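Local coordinates for protein putative translation initiation inhibitor (Salmonella typhimurium, PDB 3GTZ) that is of unknown function but belongs to the RutC (YjgF-like) family and may inhibit translation initiation, at residues T27-N32 / K107-I112. Residues are numbered along the deposited sequence; the frame is centred on the assembly and turned at random.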
ATOM      1  N   THR A  27       0.586   1.327 -10.893  1.00 45.06           N
ATOM      2  CA  THR A  27       1.118   2.537 -10.315  1.00 46.50           C
ATOM      3  C   THR A  27       1.316   3.548 -11.431  1.00 47.35           C
ATOM      4  O   THR A  27       2.055   3.300 -12.356  1.00 48.26           O
ATOM      5  CB  THR A  27       2.473   2.268  -9.594  1.00 47.45           C
ATOM      6  OG1 THR A  27       2.225   1.733  -8.277  1.00 47.38           O
ATOM      7  CG2 THR A  27       3.294   3.580  -9.462  1.00 48.26           C
ATOM      8  N   GLY A  28       0.677   4.704 -11.347  1.00 47.89           N
ATOM      9  CA  GLY A  28       0.838   5.680 -12.393  1.00 48.29           C
ATOM     10  C   GLY A  28       1.909   6.663 -12.002  1.00 49.46           C
ATOM     11  O   GLY A  28       1.961   7.117 -10.864  1.00 48.13           O
ATOM     12  N   VAL A  29       2.777   6.967 -12.955  1.00 51.47           N
ATOM     13  CA  VAL A  29       3.817   7.942 -12.767  1.00 53.34           C
ATOM     14  C   VAL A  29       3.739   8.966 -13.894  1.00 54.28           C
ATOM     15  O   VAL A  29       3.233   8.656 -14.981  1.00 54.14           O
ATOM     16  CB  VAL A  29       5.209   7.264 -12.713  1.00 53.84           C
ATOM     17  CG1 VAL A  29       5.159   6.041 -11.811  1.00 53.79           C
ATOM     18  CG2 VAL A  29       5.658   6.862 -14.099  1.00 54.99           C
ATOM     19  N   PRO A  30       4.205  10.201 -13.636  1.00 55.88           N
ATOM     20  CA  PRO A  30       4.077  11.258 -14.647  1.00 57.31           C
ATOM     21  C   PRO A  30       4.868  11.060 -15.962  1.00 57.99           C
ATOM     22  O   PRO A  30       5.903  10.395 -15.986  1.00 57.41           O
ATOM     23  CB  PRO A  30       4.545  12.504 -13.893  1.00 57.17           C
ATOM     24  CG  PRO A  30       4.462  12.143 -12.450  1.00 56.28           C
ATOM     25  CD  PRO A  30       4.808  10.716 -12.403  1.00 55.37           C
ATOM     26  N   GLU A  31       4.348  11.632 -17.052  1.00 59.27           N
ATOM     27  CA  GLU A  31       5.029  11.597 -18.351  1.00 60.30           C
ATOM     28  C   GLU A  31       5.876  12.857 -18.570  1.00 60.21           C
ATOM     29  O   GLU A  31       7.031  12.762 -18.938  1.00 60.05           O
ATOM     30  CB  GLU A  31       4.021  11.429 -19.491  1.00 60.37           C
ATOM     31  CG  GLU A  31       3.786   9.958 -19.892  1.00 63.07           C
ATOM     32  CD  GLU A  31       2.463   9.727 -20.677  1.00 64.46           C
ATOM     33  OE1 GLU A  31       1.717  10.720 -20.922  1.00 66.95           O
ATOM     34  OE2 GLU A  31       2.184   8.543 -21.031  1.00 69.32           O
ATOM     35  N   ASN A  32       5.288  14.029 -18.338  1.00 60.24           N
ATOM     36  CA  ASN A  32       5.971  15.310 -18.532  1.00 59.55           C
ATOM     37  C   ASN A  32       6.657  15.730 -17.242  1.00 58.85           C
ATOM     38  O   ASN A  32       6.011  16.157 -16.288  1.00 58.38           O
ATOM     39  CB  ASN A  32       4.959  16.373 -18.981  1.00 59.90           C
ATOM     40  CG  ASN A  32       5.620  17.676 -19.526  1.00 61.59           C
ATOM     41  OD1 ASN A  32       6.861  17.846 -19.558  1.00 61.76           O
ATOM     42  ND2 ASN A  32       4.755  18.603 -19.969  1.00 65.00           N
ATOM     43  N   LYS A 107       6.140  15.223  -9.229  1.00 53.10           N
ATOM     44  CA  LYS A 107       5.443  15.902  -8.132  1.00 52.02           C
ATOM     45  C   LYS A 107       4.441  14.918  -7.503  1.00 50.00           C
ATOM     46  O   LYS A 107       4.063  15.056  -6.355  1.00 49.76           O
ATOM     47  CB  LYS A 107       4.773  17.245  -8.551  1.00 52.05           C
ATOM     48  CG  LYS A 107       5.410  18.036  -9.721  1.00 52.54           C
ATOM     49  CD  LYS A 107       6.775  18.575  -9.487  1.00 53.96           C
ATOM     50  CE  LYS A 107       7.284  19.462 -10.676  1.00 54.49           C
ATOM     51  NZ  LYS A 107       7.916  18.792 -11.911  1.00 52.84           N
ATOM     52  N   VAL A 108       4.052  13.899  -8.255  1.00 48.40           N
ATOM     53  CA  VAL A 108       2.973  12.987  -7.850  1.00 46.66           C
ATOM     54  C   VAL A 108       3.226  11.580  -8.397  1.00 46.79           C
ATOM     55  O   VAL A 108       3.918  11.405  -9.404  1.00 45.52           O
ATOM     56  CB  VAL A 108       1.606  13.506  -8.326  1.00 45.67           C
ATOM     57  CG1 VAL A 108       1.612  13.711  -9.820  1.00 44.41           C
ATOM     58  CG2 VAL A 108       0.520  12.572  -7.949  1.00 45.56           C
ATOM     59  N   GLU A 109       2.666  10.592  -7.708  1.00 47.10           N
ATOM     60  CA  GLU A 109       2.637   9.213  -8.165  1.00 48.70           C
ATOM     61  C   GLU A 109       1.355   8.584  -7.581  1.00 47.92           C
ATOM     62  O   GLU A 109       0.883   9.015  -6.518  1.00 48.52           O
ATOM     63  CB  GLU A 109       3.892   8.558  -7.644  1.00 48.79           C
ATOM     64  CG  GLU A 109       4.187   7.170  -8.039  1.00 51.46           C
ATOM     65  CD  GLU A 109       5.643   6.810  -7.678  1.00 53.13           C
ATOM     66  OE1 GLU A 109       5.853   5.755  -7.020  1.00 61.31           O
ATOM     67  OE2 GLU A 109       6.556   7.613  -8.011  1.00 56.74           O
ATOM     68  N   ILE A 110       0.750   7.622  -8.267  1.00 46.93           N
ATOM     69  CA  ILE A 110      -0.588   7.160  -7.849  1.00 46.74           C
ATOM     70  C   ILE A 110      -0.760   5.645  -7.984  1.00 46.88           C
ATOM     71  O   ILE A 110      -0.728   5.114  -9.089  1.00 47.96           O
ATOM     72  CB  ILE A 110      -1.710   7.848  -8.668  1.00 46.64           C
ATOM     73  CG1 ILE A 110      -1.624   9.386  -8.580  1.00 46.10           C
ATOM     74  CG2 ILE A 110      -3.056   7.380  -8.177  1.00 47.74           C
ATOM     75  CD1 ILE A 110      -2.690  10.126  -9.388  1.00 45.30           C
ATOM     76  N   LYS A 111      -0.933   4.946  -6.873  1.00 46.53           N
ATOM     77  CA  LYS A 111      -1.108   3.510  -6.940  1.00 47.30           C
ATOM     78  C   LYS A 111      -2.593   3.192  -6.809  1.00 45.23           C
ATOM     79  O   LYS A 111      -3.324   3.790  -6.027  1.00 44.92           O
ATOM     80  CB  LYS A 111      -0.179   2.781  -5.911  1.00 47.48           C
ATOM     81  CG  LYS A 111      -0.831   1.974  -4.850  1.00 49.54           C
ATOM     82  CD  LYS A 111       0.201   1.212  -3.936  1.00 51.77           C
ATOM     83  CE  LYS A 111      -0.320  -0.231  -3.546  1.00 55.02           C
ATOM     84  NZ  LYS A 111      -1.811  -0.349  -3.094  1.00 53.23           N
ATOM     85  N   ILE A 112      -3.001   2.207  -7.571  1.00 44.69           N
ATOM     86  CA  ILE A 112      -4.398   1.886  -7.874  1.00 44.42           C
ATOM     87  C   ILE A 112      -4.570   0.391  -7.721  1.00 43.74           C
ATOM     88  O   ILE A 112      -3.757  -0.365  -8.237  1.00 44.23           O
ATOM     89  CB  ILE A 112      -4.633   2.307  -9.331  1.00 44.50           C
ATOM     90  CG1 ILE A 112      -4.835   3.818  -9.369  1.00 46.35           C
ATOM     91  CG2 ILE A 112      -5.716   1.556 -10.020  1.00 43.18           C
ATOM     92  CD1 ILE A 112      -5.769   4.311  -8.365  1.00 46.22           C
TER
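Gly-28 and Ile-110 form an antiparallel hydrogen-bonded pair where strand 23-28 ends beside strand 108-115, two neighbours in the mixed sheet of this YjgF-like fold. Gly-28 N donates to Ile-110 O at 2.7 Å. Ile-110 N returns the bond to Gly-28 O at 2.9 Å. Thr-27 and Lys-111 make the adjacent non-hydrogen-bonded pair.

On the sheet face that carries Thr-27 and Lys-111, the two branches of the threonine are divided between two partners. CG2, anti to the backbone N, lies 4.0 Å from Glu-109 CG. OG1, anti to the carbonyl carbon, lies 3.5 Å from Lys-111 CB. Only the base of the lysine is met this way, since its end leads off from segment 27-32. Glu-109 also has CG anti to its backbone N (chi1 -175°), and its extended chain runs alongside Val-29, both pointing the same way. There Val-29 CG1 reaches Glu-109 CG at 4.1 Å, so the CG methylene of Glu-109 meets methyls of Thr-27 and Val-29. Val-93, Cys-95 and Asp-64 of a second subunit pack on Thr-27, Glu-109 and Lys-111 respectively, which places this face at the subunit interface.

Strand 23-28 gives way to a loop after Gly-28. In this loop Pro-30 crosses Val-108, at the start of strand 108-115, at a slant. Helix 37-54 lies against this pair, with Gln-40 touching both side chains. The proline meets a backbone oxygen as well as a methyl: Pro-30 CG is 4.2 Å from Val-108 CG1, while Pro-30 CG and CD each come to 3.2 Å from Val-108 O.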